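Long-range contacts in iron-regulated ABC transporter siderophore-binding protein SirA (Staphylococcus aureus subsp. aureus, PDB 3MWF), which binds ferric staphyloferrin B and, as the siderophore-binding component of an iron-regulated ABC transporter, probably delivers it to the membrane for uptake: residues K18-R23 against L127-E132; V43-S48 against K63-V68; D141-A146 against L283-Y288; A153-A158 against L291-Q296. One frame throughout, in Å; residues are numbered along the deposited sequence. Where two conformers were deposited one is given.

Contact 1 (K18-R23 against L127-E132); sequences KGKPKR and LGKEKE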
loop_
_atom_site.group_PDB
_atom_site.type_symbol
_atom_site.label_atom_id
_atom_site.label_comp_id
_atom_site.label_asym_id
_atom_site.label_seq_id
_atom_site.Cartn_x
_atom_site.Cartn_y
_atom_site.Cartn_z
ATOM N N LYS A 18 27.107 -6.687 6.363
ATOM C CA LYS A 18 27.989 -7.790 6.741
ATOM C C LYS A 18 27.156 -8.881 7.402
ATOM O O LYS A 18 26.493 -8.631 8.411
ATOM C CB LYS A 18 29.155 -7.312 7.633
ATOM C CG LYS A 18 30.178 -6.418 6.902
ATOM C CD LYS A 18 31.639 -6.652 7.343
ATOM C CE LYS A 18 32.084 -5.743 8.507
ATOM N NZ LYS A 18 31.671 -6.253 9.858
ATOM N N GLY A 19 27.150 -10.071 6.803
ATOM C CA GLY A 19 26.444 -11.224 7.366
ATOM C C GLY A 19 25.027 -11.378 6.854
ATOM O O GLY A 19 24.601 -10.664 5.939
ATOM N N LYS A 20 24.301 -12.337 7.427
ATOM C CA LYS A 20 22.886 -12.509 7.144
ATOM C C LYS A 20 22.162 -11.818 8.295
ATOM O O LYS A 20 22.194 -12.306 9.422
ATOM C CB LYS A 20 22.520 -13.993 7.083
ATOM C CG LYS A 20 21.439 -14.311 6.085
ATOM C CD LYS A 20 20.832 -15.673 6.375
ATOM C CE LYS A 20 19.647 -15.954 5.470
ATOM N NZ LYS A 20 20.112 -16.192 4.080
ATOM N N PRO A 21 21.559 -10.642 8.031
ATOM C CA PRO A 21 20.967 -9.896 9.139
ATOM C C PRO A 21 19.900 -10.712 9.856
ATOM O O PRO A 21 19.114 -11.390 9.200
ATOM C CB PRO A 21 20.325 -8.681 8.440
ATOM C CG PRO A 21 21.115 -8.495 7.220
ATOM C CD PRO A 21 21.439 -9.907 6.760
ATOM N N LYS A 22 19.890 -10.657 11.184
ATOM C CA LYS A 22 18.888 -11.384 11.975
ATOM C C LYS A 22 18.046 -10.467 12.860
ATOM O O LYS A 22 17.045 -10.900 13.443
ATOM C CB LYS A 22 19.559 -12.463 12.839
ATOM C CG LYS A 22 19.678 -13.819 12.154
ATOM C CD LYS A 22 21.106 -14.134 11.699
ATOM C CE LYS A 22 21.190 -15.547 11.087
ATOM N NZ LYS A 22 20.175 -15.777 9.992
ATOM N N ARG A 23 18.455 -9.207 12.979
ATOM C CA ARG A 23 17.744 -8.236 13.796
ATOM C C ARG A 23 17.361 -7.047 12.920
ATOM O O ARG A 23 18.132 -6.093 12.798
ATOM C CB ARG A 23 18.611 -7.764 14.968
ATOM C CG ARG A 23 19.035 -8.882 15.914
ATOM C CD ARG A 23 19.850 -8.328 17.082
ATOM N NE ARG A 23 19.080 -7.396 17.902
ATOM C CZ ARG A 23 18.157 -7.763 18.794
ATOM N NH1 ARG A 23 17.901 -9.054 19.003
ATOM N NH2 ARG A 23 17.497 -6.840 19.484
ATOM N N LEU A 127 18.177 -9.481 3.101
ATOM C CA LEU A 127 18.011 -10.517 4.135
ATOM C C LEU A 127 18.612 -11.877 3.777
ATOM O O LEU A 127 18.583 -12.800 4.614
ATOM C CB LEU A 127 16.527 -10.706 4.484
ATOM C CG LEU A 127 15.858 -9.558 5.245
ATOM C CD1 LEU A 127 14.341 -9.724 5.201
ATOM C CD2 LEU A 127 16.340 -9.574 6.670
ATOM N N GLY A 128 19.147 -11.988 2.562
ATOM C CA GLY A 128 19.558 -13.270 1.973
ATOM C C GLY A 128 18.374 -14.217 1.858
ATOM O O GLY A 128 18.476 -15.408 2.185
ATOM N N LYS A 129 17.235 -13.675 1.431
ATOM C CA LYS A 129 16.021 -14.455 1.211
ATOM C C LYS A 129 15.524 -14.266 -0.231
ATOM O O LYS A 129 14.311 -14.156 -0.482
ATOM C CB LYS A 129 14.929 -14.044 2.207
ATOM C CG LYS A 129 15.258 -14.293 3.672
ATOM C CD LYS A 129 15.109 -15.741 4.080
ATOM C CE LYS A 129 15.326 -15.875 5.571
ATOM N NZ LYS A 129 15.458 -17.298 5.962
ATOM N N GLU A 130 16.462 -14.244 -1.176
ATOM C CA GLU A 130 16.142 -13.996 -2.584
ATOM C C GLU A 130 15.203 -15.027 -3.189
ATOM O O GLU A 130 14.258 -14.664 -3.900
ATOM C CB GLU A 130 17.412 -13.885 -3.428
ATOM C CG GLU A 130 18.118 -12.555 -3.238
ATOM C CD GLU A 130 19.356 -12.416 -4.090
ATOM O OE1 GLU A 130 19.251 -12.576 -5.324
ATOM O OE2 GLU A 130 20.434 -12.133 -3.522
ATOM N N LYS A 131 15.446 -16.305 -2.883
ATOM C CA LYS A 131 14.594 -17.377 -3.386
ATOM C C LYS A 131 13.185 -17.259 -2.787
ATOM O O LYS A 131 12.192 -17.433 -3.492
ATOM C CB LYS A 131 15.227 -18.755 -3.090
ATOM C CG LYS A 131 14.345 -19.984 -3.352
ATOM C CD LYS A 131 14.064 -20.221 -4.831
ATOM C CE LYS A 131 13.963 -21.721 -5.155
ATOM N NZ LYS A 131 13.152 -22.485 -4.162
ATOM N N GLU A 132 13.101 -16.957 -1.496
ATOM C CA GLU A 132 11.799 -16.757 -0.840
ATOM C C GLU A 132 11.033 -15.594 -1.489
ATOM O O GLU A 132 9.847 -15.710 -1.773
ATOM C CB GLU A 132 11.975 -16.493 0.658
ATOM C CG GLU A 132 12.441 -17.720 1.475
ATOM C CD GLU A 132 13.942 -18.006 1.385
ATOM O OE1 GLU A 132 14.700 -17.310 0.667
ATOM O OE2 GLU A 132 14.383 -18.974 2.042
#
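The Schellman motif that ends helix 116-127 is met by Lys20, from the loop joining strands 13-17 and 24-26, and Pro21 packs beside it on Leu127. The family is the periplasmic binding protein of the siderophore type, two alpha/beta lobes joined by a long helix, here 130-155. The contact lies at the turn between helix 116-127 and that long helix. Gly128 has positive phi, the usual backbone of a Schellman turn, and Lys129 follows as N-cap of helix 130-155. The Lys20 chain runs alongside the Leu127 carbonyl, with CE 3.4 Å from Leu127 O, then bends at its last torsion (chi4 71°) and turns the ammonium onto the next carbonyl. There Lys20 NZ donates to Gly128 O at 2.6 Å, reaching the oxygen well off the line of the C=O bond (122° at the oxygen) and moderately tilted from the carbonyl plane. The carbonyl end of helix 116-127 probably attracts the ammonium, which may outweigh repulsion from Lys129, whose NZ lies 5.1 Å from Lys20 NZ. Glu132 OE1 is 6.5 Å from Lys20 NZ, too far for a bond, though some attraction is likely. The apolar part is buried: Pro21 of the loop and Leu127 of the helix end both pack on Leu86 of strand 86-90. Nearby, Asp85 receives the backbone N-H groups of Lys22 and Arg23. Leu127 presents its CD2 methyl to Pro21, 4.5 Å from Pro21 CB and 4.2 Å from Pro21 O.

Contact 2 (V43-S48 against K63-V68); sequences VGAVES and KDTKIV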
loop_
_atom_site.group_PDB
_atom_site.type_symbol
_atom_site.label_atom_id
_atom_site.label_comp_id
_atom_site.label_asym_id
_atom_site.label_seq_id
_atom_site.Cartn_x
_atom_site.Cartn_y
_atom_site.Cartn_z
ATOM N N VAL A 43 12.800 -7.104 14.875
ATOM C CA VAL A 43 13.003 -6.796 16.283
ATOM C C VAL A 43 12.337 -5.479 16.668
ATOM O O VAL A 43 12.023 -5.239 17.842
ATOM C CB VAL A 43 14.492 -6.870 16.710
ATOM C CG1 VAL A 43 15.014 -8.294 16.441
ATOM C CG2 VAL A 43 15.346 -5.796 16.004
ATOM N N GLY A 44 12.120 -4.628 15.655
ATOM C CA GLY A 44 11.485 -3.328 15.838
ATOM C C GLY A 44 10.682 -2.959 14.597
ATOM O O GLY A 44 11.045 -3.326 13.497
ATOM N N ALA A 45 9.589 -2.238 14.801
ATOM C CA ALA A 45 8.714 -1.800 13.689
ATOM C C ALA A 45 8.059 -0.500 14.038
ATOM O O ALA A 45 7.803 -0.210 15.205
ATOM C CB ALA A 45 7.657 -2.841 13.380
ATOM N N VAL A 46 7.741 0.302 13.021
ATOM C CA VAL A 46 6.897 1.451 13.284
ATOM C C VAL A 46 5.472 0.981 13.658
ATOM O O VAL A 46 5.046 -0.112 13.283
ATOM C CB VAL A 46 6.851 2.441 12.090
ATOM C CG1 VAL A 46 8.228 3.208 11.977
ATOM C CG2 VAL A 46 6.439 1.735 10.768
ATOM N N GLU A 47 4.788 1.793 14.452
ATOM C CA GLU A 47 3.411 1.454 14.849
ATOM C C GLU A 47 2.490 1.415 13.622
ATOM O O GLU A 47 2.729 2.109 12.638
ATOM C CB GLU A 47 2.892 2.446 15.884
ATOM C CG GLU A 47 2.462 3.765 15.351
ATOM C CD GLU A 47 2.085 4.745 16.434
ATOM O OE1 GLU A 47 2.372 4.469 17.617
ATOM O OE2 GLU A 47 1.546 5.810 16.080
ATOM N N SER A 48 1.442 0.610 13.695
ATOM C CA SER A 48 0.436 0.583 12.650
ATOM C C SER A 48 -0.326 1.898 12.595
ATOM O O SER A 48 -0.450 2.615 13.596
ATOM C CB SER A 48 -0.527 -0.587 12.881
ATOM O OG SER A 48 -1.054 -0.537 14.215
ATOM N N LYS A 63 4.830 -10.597 17.960
ATOM C CA LYS A 63 4.905 -10.597 19.417
ATOM C C LYS A 63 6.379 -10.374 19.813
ATOM O O LYS A 63 7.300 -10.943 19.211
ATOM C CB LYS A 63 4.274 -11.861 20.004
ATOM C CG LYS A 63 5.083 -13.122 19.864
ATOM C CD LYS A 63 4.186 -14.366 19.685
ATOM C CE LYS A 63 2.858 -14.260 20.438
ATOM N NZ LYS A 63 1.750 -14.846 19.615
ATOM N N ASP A 64 6.604 -9.497 20.776
ATOM C CA ASP A 64 7.967 -9.101 21.170
ATOM C C ASP A 64 8.665 -8.124 20.217
ATOM O O ASP A 64 9.737 -7.610 20.552
ATOM C CB ASP A 64 8.900 -10.315 21.398
ATOM C CG ASP A 64 8.403 -11.263 22.476
ATOM O OD1 ASP A 64 8.045 -10.804 23.587
ATOM O OD2 ASP A 64 8.403 -12.485 22.200
ATOM N N THR A 65 8.098 -7.883 19.028
ATOM C CA THR A 65 8.573 -6.763 18.206
ATOM C C THR A 65 8.353 -5.456 18.957
ATOM O O THR A 65 7.245 -5.155 19.408
ATOM C CB THR A 65 7.854 -6.703 16.825
ATOM O OG1 THR A 65 8.081 -7.918 16.109
ATOM C CG2 THR A 65 8.350 -5.491 15.999
ATOM N N LYS A 66 9.409 -4.663 19.110
ATOM C CA LYS A 66 9.325 -3.416 19.815
ATOM C C LYS A 66 8.844 -2.332 18.853
ATOM O O LYS A 66 9.268 -2.283 17.692
ATOM C CB LYS A 66 10.703 -3.053 20.394
ATOM C CG LYS A 66 10.923 -1.593 20.757
ATOM C CD LYS A 66 10.368 -1.284 22.148
ATOM C CE LYS A 66 10.389 0.200 22.421
ATOM N NZ LYS A 66 9.969 0.419 23.836
ATOM N N ILE A 67 7.992 -1.456 19.352
ATOM C CA ILE A 67 7.496 -0.337 18.534
ATOM C C ILE A 67 8.506 0.796 18.616
ATOM O O ILE A 67 8.855 1.243 19.712
ATOM C CB ILE A 67 6.065 0.106 18.970
ATOM C CG1 ILE A 67 5.078 -1.052 18.786
ATOM C CG2 ILE A 67 5.647 1.385 18.234
ATOM C CD1 ILE A 67 4.940 -1.550 17.363
ATOM N N VAL A 68 8.984 1.263 17.462
ATOM C CA VAL A 68 9.962 2.335 17.450
ATOM C C VAL A 68 9.380 3.712 17.142
ATOM O O VAL A 68 10.136 4.659 16.928
ATOM C CB VAL A 68 11.160 2.016 16.529
ATOM C CG1 VAL A 68 11.806 0.713 16.971
ATOM C CG2 VAL A 68 10.694 1.907 15.048
HETATM O O HOH W 1 12.445 -6.906 19.903
#
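Val46 and Val68 cross obliquely, Val46 CG1 lying 4.1 Å from Val68 CG2. The same Val68 methyl leans over the backbone of the neighbouring strand, with CG2 3.6 Å from Ala45 O. On the face carrying Ala45 and Ile67, Thr65 sets its methyl against Ala45, CG2 to CB 3.8 Å; with OG1 beside the backbone N (chi1 -59°) and bonded to Pro42 O, CG2 is left anti to the N and faces Ala45. Ile67 uses two branches: CG2 sits 3.8 Å from Glu47 CB, and CD1 folds back toward the Ala45 carbonyl. The Glu47 carboxylate is engaged by Lys52 in a salt bridge. These side chains flank parallel strands 44-45 and 66-70, neighbours in the six-stranded mixed sheet of the N-terminal lobe, with Gly44 paired to Lys66 and Ala45 to Ile67. Lys66 N gives a nearly straight bond to Val43 O at 3.0 Å. Ala45 N then bonds to Lys66 O at 2.9 Å, and Val68 N to Ala45 O. Strand 24-26 borders strand 44-45 on its other edge, and Ala45 touches Thr32 of helix 29-37. Past Ser48 the chain reaches Trp49 of the staphyloferrin B pocket; the Glu47 side chain itself is about 10 Å from the ligand. At the opposite end a water donates to both Val43 O and Asp64 O, its oxygen 2.7 Å from Val43 O.

Contact 3 (D141-A146 against L283-Y288); sequences DDKVAA and LIDDLY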
loop_
_atom_site.group_PDB
_atom_site.type_symbol
_atom_site.label_atom_id
_atom_site.label_comp_id
_atom_site.label_asym_id
_atom_site.label_seq_id
_atom_site.Cartn_x
_atom_site.Cartn_y
_atom_site.Cartn_z
ATOM N N ASP A 141 2.015 -13.012 -8.999
ATOM C CA ASP A 141 1.860 -12.974 -10.457
ATOM C C ASP A 141 0.854 -14.013 -10.938
ATOM O O ASP A 141 0.006 -13.719 -11.797
ATOM C CB ASP A 141 3.203 -13.197 -11.139
ATOM C CG ASP A 141 4.107 -11.989 -11.074
ATOM O OD1 ASP A 141 3.652 -10.863 -10.711
ATOM O OD2 ASP A 141 5.299 -12.164 -11.406
ATOM N N ASP A 142 0.921 -15.215 -10.353
ATOM C CA ASP A 142 -0.058 -16.257 -10.649
ATOM C C ASP A 142 -1.478 -15.838 -10.322
ATOM O O ASP A 142 -2.390 -16.057 -11.109
ATOM C CB ASP A 142 0.296 -17.570 -9.941
ATOM C CG ASP A 142 1.508 -18.246 -10.548
ATOM O OD1 ASP A 142 1.905 -17.916 -11.691
ATOM O OD2 ASP A 142 2.085 -19.119 -9.872
ATOM N N LYS A 143 -1.652 -15.201 -9.160
ATOM C CA LYS A 143 -2.956 -14.769 -8.720
ATOM C C LYS A 143 -3.491 -13.668 -9.631
ATOM O O LYS A 143 -4.689 -13.637 -9.943
ATOM C CB LYS A 143 -2.910 -14.304 -7.262
ATOM C CG LYS A 143 -4.260 -14.292 -6.637
ATOM C CD LYS A 143 -4.199 -14.183 -5.110
ATOM C CE LYS A 143 -5.582 -13.964 -4.530
ATOM N NZ LYS A 143 -6.355 -15.229 -4.473
ATOM N N VAL A 144 -2.592 -12.774 -10.044
ATOM C CA VAL A 144 -2.928 -11.705 -10.989
ATOM C C VAL A 144 -3.372 -12.304 -12.333
ATOM O O VAL A 144 -4.446 -11.961 -12.831
ATOM C CB VAL A 144 -1.741 -10.732 -11.193
ATOM C CG1 VAL A 144 -1.989 -9.804 -12.385
ATOM C CG2 VAL A 144 -1.572 -9.896 -9.934
ATOM N N ALA A 145 -2.571 -13.217 -12.872
ATOM C CA ALA A 145 -2.916 -13.886 -14.152
ATOM C C ALA A 145 -4.286 -14.567 -14.093
ATOM O O ALA A 145 -5.101 -14.421 -15.019
ATOM C CB ALA A 145 -1.810 -14.886 -14.572
ATOM N N ALA A 146 -4.549 -15.300 -13.012
ATOM C CA ALA A 146 -5.852 -15.937 -12.807
ATOM C C ALA A 146 -6.983 -14.931 -12.701
ATOM O O ALA A 146 -8.071 -15.155 -13.218
ATOM C CB ALA A 146 -5.831 -16.830 -11.548
ATOM N N LEU A 283 -6.425 -8.186 -1.190
ATOM C CA LEU A 283 -7.137 -7.225 -2.028
ATOM C C LEU A 283 -7.745 -7.932 -3.255
ATOM O O LEU A 283 -8.936 -7.754 -3.555
ATOM C CB LEU A 283 -6.202 -6.056 -2.410
ATOM C CG LEU A 283 -6.837 -4.813 -3.047
ATOM C CD1 LEU A 283 -5.880 -3.613 -2.962
ATOM C CD2 LEU A 283 -7.228 -5.065 -4.513
ATOM N N ILE A 284 -6.966 -8.794 -3.886
ATOM C CA ILE A 284 -7.450 -9.570 -5.049
ATOM C C ILE A 284 -8.651 -10.454 -4.646
ATOM O O ILE A 284 -9.674 -10.513 -5.348
ATOM C CB ILE A 284 -6.311 -10.400 -5.700
ATOM C CG1 ILE A 284 -5.206 -9.464 -6.265
ATOM C CG2 ILE A 284 -6.882 -11.226 -6.860
ATOM C CD1 ILE A 284 -3.869 -10.131 -6.706
ATOM N N ASP A 285 -8.552 -11.102 -3.486
ATOM C CA ASP A 285 -9.696 -11.872 -2.952
ATOM C C ASP A 285 -10.922 -10.990 -2.763
ATOM O O ASP A 285 -12.042 -11.397 -3.100
ATOM C CB ASP A 285 -9.346 -12.495 -1.591
ATOM C CG ASP A 285 -8.492 -13.721 -1.701
ATOM O OD1 ASP A 285 -8.310 -14.281 -2.815
ATOM O OD2 ASP A 285 -7.999 -14.136 -0.624
ATOM N N ASP A 286 -10.719 -9.790 -2.210
ATOM C CA ASP A 286 -11.794 -8.819 -2.025
ATOM C C ASP A 286 -12.505 -8.508 -3.336
ATOM O O ASP A 286 -13.731 -8.420 -3.374
ATOM C CB ASP A 286 -11.252 -7.518 -1.433
ATOM C CG ASP A 286 -11.160 -7.554 0.073
ATOM O OD1 ASP A 286 -11.532 -8.585 0.667
ATOM O OD2 ASP A 286 -10.712 -6.539 0.662
ATOM N N LEU A 287 -11.722 -8.331 -4.397
ATOM C CA LEU A 287 -12.257 -8.044 -5.721
ATOM C C LEU A 287 -13.152 -9.164 -6.265
ATOM O O LEU A 287 -14.223 -8.881 -6.789
ATOM C CB LEU A 287 -11.124 -7.758 -6.697
ATOM C CG LEU A 287 -10.422 -6.416 -6.495
ATOM C CD1 LEU A 287 -9.204 -6.403 -7.398
ATOM C CD2 LEU A 287 -11.368 -5.240 -6.794
ATOM N N TYR A 288 -12.739 -10.418 -6.109
ATOM C CA TYR A 288 -13.627 -11.534 -6.496
ATOM C C TYR A 288 -14.981 -11.410 -5.809
ATOM O O TYR A 288 -16.032 -11.575 -6.437
ATOM C CB TYR A 288 -12.991 -12.872 -6.158
ATOM C CG TYR A 288 -12.023 -13.391 -7.185
ATOM C CD1 TYR A 288 -12.474 -13.999 -8.359
ATOM C CD2 TYR A 288 -10.658 -13.314 -6.971
ATOM C CE1 TYR A 288 -11.580 -14.501 -9.286
ATOM C CE2 TYR A 288 -9.752 -13.812 -7.875
ATOM C CZ TYR A 288 -10.216 -14.401 -9.051
ATOM O OH TYR A 288 -9.296 -14.889 -9.940
HETATM O O HOH W 2 -6.792 -15.000 -8.752
#
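Lys143 lays its aliphatic chain over Ile284, the two side chains sliding past each other in opposite directions, with Lys143 CE 3.8 Å from Ile284 CB and Lys143 CG 4.0 Å from Ile284 CG2. With CG anti to the backbone N (chi1 -161°) the lysine reaches straight across, and only at its last torsion does it bend to meet Asp285. Lys143 NZ forms a salt bridge with Asp285 OD1 at 2.7 Å, on the syn side of the carboxylate but 28° out of its plane. Val144 comes at about a right angle to the tip of Ile284, CG2 to CD1 4.0 Å. The backbones belong to helix 130-155, the long helix spanning the two lobes in this binding-protein family, and helix 277-290 near the C terminus. Their local axes run nearly parallel, 17° apart, with a closest approach of 11.1 Å, a spacing that the long Lys143 chain spans to reach Asp285. Phe147 packs against the Tyr288 ring edge-to-face, and Asp150 is hydrogen-bonded to the hydroxyl. A water in the plane of that ring, at its edge, donates to Tyr288 OH at 2.8 Å and to Lys143 O, also at 2.8 Å.

Contact 4 (A153-A158 against L291-Q296); sequences AKYKDA and LNIEKQ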
loop_
_atom_site.group_PDB
_atom_site.type_symbol
_atom_site.label_atom_id
_atom_site.label_comp_id
_atom_site.label_asym_id
_atom_site.label_seq_id
_atom_site.Cartn_x
_atom_site.Cartn_y
_atom_site.Cartn_z
ATOM N N ALA A 153 -13.521 -13.575 -18.519
ATOM C CA ALA A 153 -14.643 -14.527 -18.617
ATOM C C ALA A 153 -15.979 -13.920 -18.178
ATOM O O ALA A 153 -17.005 -14.161 -18.824
ATOM C CB ALA A 153 -14.333 -15.819 -17.847
ATOM N N LYS A 154 -15.978 -13.100 -17.124
ATOM C CA LYS A 154 -17.221 -12.477 -16.674
ATOM C C LYS A 154 -17.646 -11.309 -17.562
ATOM O O LYS A 154 -18.815 -11.207 -17.965
ATOM C CB LYS A 154 -17.117 -11.997 -15.229
ATOM C CG LYS A 154 -18.390 -11.337 -14.713
ATOM C CD LYS A 154 -18.117 -10.664 -13.404
ATOM C CE LYS A 154 -19.240 -9.732 -12.984
ATOM N NZ LYS A 154 -20.283 -10.395 -12.185
ATOM N N TYR A 155 -16.701 -10.420 -17.845
ATOM C CA TYR A 155 -17.051 -9.147 -18.470
ATOM C C TYR A 155 -17.014 -9.164 -19.996
ATOM O O TYR A 155 -17.617 -8.296 -20.639
ATOM C CB TYR A 155 -16.167 -8.029 -17.914
ATOM C CG TYR A 155 -16.433 -7.748 -16.449
ATOM C CD1 TYR A 155 -17.614 -7.131 -16.045
ATOM C CD2 TYR A 155 -15.473 -8.053 -15.472
ATOM C CE1 TYR A 155 -17.866 -6.852 -14.704
ATOM C CE2 TYR A 155 -15.710 -7.777 -14.121
ATOM C CZ TYR A 155 -16.907 -7.175 -13.749
ATOM O OH TYR A 155 -17.149 -6.888 -12.421
ATOM N N LYS A 156 -16.316 -10.151 -20.556
ATOM C CA LYS A 156 -16.228 -10.372 -22.011
ATOM C C LYS A 156 -15.829 -9.099 -22.758
ATOM O O LYS A 156 -14.765 -8.549 -22.473
ATOM C CB LYS A 156 -17.520 -10.988 -22.551
ATOM C CG LYS A 156 -17.954 -12.241 -21.764
ATOM C CD LYS A 156 -18.997 -13.030 -22.527
ATOM C CE LYS A 156 -19.116 -14.437 -21.971
ATOM N NZ LYS A 156 -19.793 -14.411 -20.646
ATOM N N ASP A 157 -16.670 -8.639 -23.694
ATOM C CA ASP A 157 -16.382 -7.434 -24.492
ATOM C C ASP A 157 -16.241 -6.163 -23.660
ATOM O O ASP A 157 -15.654 -5.181 -24.130
ATOM C CB ASP A 157 -17.456 -7.214 -25.572
ATOM C CG ASP A 157 -17.264 -8.110 -26.801
ATOM O OD1 ASP A 157 -16.357 -8.978 -26.829
ATOM O OD2 ASP A 157 -18.050 -7.936 -27.763
ATOM N N ALA A 158 -16.776 -6.163 -22.438
ATOM C CA ALA A 158 -16.615 -4.985 -21.577
ATOM C C ALA A 158 -15.255 -4.944 -20.856
ATOM O O ALA A 158 -14.907 -3.917 -20.283
ATOM C CB ALA A 158 -17.775 -4.831 -20.581
ATOM N N LEU A 291 -16.909 -7.823 -6.719
ATOM C CA LEU A 291 -17.299 -7.794 -8.141
ATOM C C LEU A 291 -18.136 -9.007 -8.568
ATOM O O LEU A 291 -18.564 -9.088 -9.723
ATOM C CB LEU A 291 -16.067 -7.640 -9.040
ATOM C CG LEU A 291 -15.328 -6.302 -8.856
ATOM C CD1 LEU A 291 -14.202 -6.217 -9.831
ATOM C CD2 LEU A 291 -16.305 -5.180 -9.095
ATOM N N ASN A 292 -18.348 -9.933 -7.632
ATOM C CA ASN A 292 -19.072 -11.174 -7.902
ATOM C C ASN A 292 -18.510 -11.869 -9.144
ATOM O O ASN A 292 -19.234 -12.118 -10.111
ATOM C CB ASN A 292 -20.569 -10.892 -8.047
ATOM C CG ASN A 292 -21.400 -12.158 -8.087
ATOM O OD1 ASN A 292 -21.059 -13.155 -7.454
ATOM N ND2 ASN A 292 -22.497 -12.121 -8.832
ATOM N N ILE A 293 -17.202 -12.138 -9.111
ATOM C CA ILE A 293 -16.492 -12.817 -10.182
ATOM C C ILE A 293 -16.257 -14.267 -9.758
ATOM O O ILE A 293 -15.758 -14.529 -8.670
ATOM C CB ILE A 293 -15.123 -12.141 -10.477
ATOM C CG1 ILE A 293 -15.322 -10.701 -10.975
ATOM C CG2 ILE A 293 -14.299 -12.968 -11.468
ATOM C CD1 ILE A 293 -14.004 -9.898 -11.070
ATOM N N GLU A 294 -16.639 -15.203 -10.616
ATOM C CA GLU A 294 -16.417 -16.616 -10.347
ATOM C C GLU A 294 -14.952 -16.980 -10.534
ATOM O O GLU A 294 -14.350 -16.688 -11.583
ATOM C CB GLU A 294 -17.290 -17.464 -11.265
ATOM C CG GLU A 294 -17.811 -18.718 -10.604
ATOM C CD GLU A 294 -19.208 -19.043 -11.063
ATOM O OE1 GLU A 294 -20.115 -19.045 -10.208
ATOM O OE2 GLU A 294 -19.404 -19.261 -12.282
ATOM N N LYS A 295 -14.382 -17.617 -9.508
ATOM C CA LYS A 295 -12.972 -18.032 -9.530
ATOM C C LYS A 295 -12.726 -19.127 -10.555
ATOM O O LYS A 295 -11.594 -19.588 -10.721
ATOM C CB LYS A 295 -12.495 -18.485 -8.146
ATOM C CG LYS A 295 -12.287 -17.356 -7.145
ATOM C CD LYS A 295 -11.290 -17.751 -6.062
ATOM C CE LYS A 295 -11.042 -16.610 -5.092
ATOM N NZ LYS A 295 -12.309 -16.159 -4.426
ATOM N N GLN A 296 -13.802 -19.534 -11.227
ATOM C CA GLN A 296 -13.777 -20.468 -12.363
ATOM C C GLN A 296 -12.374 -20.860 -12.846
ATOM O O GLN A 296 -11.644 -20.051 -13.431
ATOM C CB GLN A 296 -14.626 -19.887 -13.504
ATOM C CG GLN A 296 -14.261 -20.336 -14.914
ATOM C CD GLN A 296 -14.281 -19.178 -15.899
ATOM O OE1 GLN A 296 -15.076 -19.162 -16.840
ATOM N NE2 GLN A 296 -13.410 -18.193 -15.677
#
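Lys154 NZ donates to Asn292 O at 2.9 Å, and makes a weak second bond to Leu291 O at 3.3 Å. The ammonium thus spans two successive carbonyls where helix 277-290 gives way to the C-terminal tail. It stands well above the Asn292 carbonyl plane, 47° out of it. Lower down, the Lys154 side chain crosses that of Ile293 at about a right angle, CD lying 3.7 Å from Ile293 CG1. Tyr155 adds a second approach to these residues: its OH meets Leu291 CB at 3.6 Å, while ring atom CE2 comes within 4.1 Å of Ile293 CD1. The first shell is held partly by its own neighbours: Lys154 CD lies over one face of the Tyr155 ring, offset toward its rim, and the extended lysine chain bends at chi4 (89°) to bring NZ onto the carbonyls. On the other side, Asn292 has positive phi within a Schellman motif, which turns the tail sharply from the end of the helix; a probable hydrogen bond from Ile293 N to Tyr288 O belongs to the same turn. A positive charge here should suit the C-terminal pole of helix 277-290. Farther out, Ile293 packs on Phe147 and Asp150 of helix 130-155, Leu291 touches Phe190 in the loop after helix 179-187, and Tyr155 reaches Leu161 in the loop that leads to strand 163-168.

From the N terminus, the loop before strand 24-26 opens contact 1, which closes only where helix 116-127 turns into helix 130-155. Contact 2 is nested inside the long chain loop that contact 1 closes, pairing neighbouring strands of the N-terminal lobe after a 14-residue connection; Arg23 and Val43 bring the two into touch. Helix 130-155 then carries the chain to contacts 3 and 4, which follow contact 1 in series and cross each other; the chain between their segments includes the C-terminal lobe's sheet, and they close on helix 277-290 and its tail. Their centres are 12 Å apart, whereas contacts 2 and 4 lie on opposite sides of the chain's centre, 41 Å apart between centres.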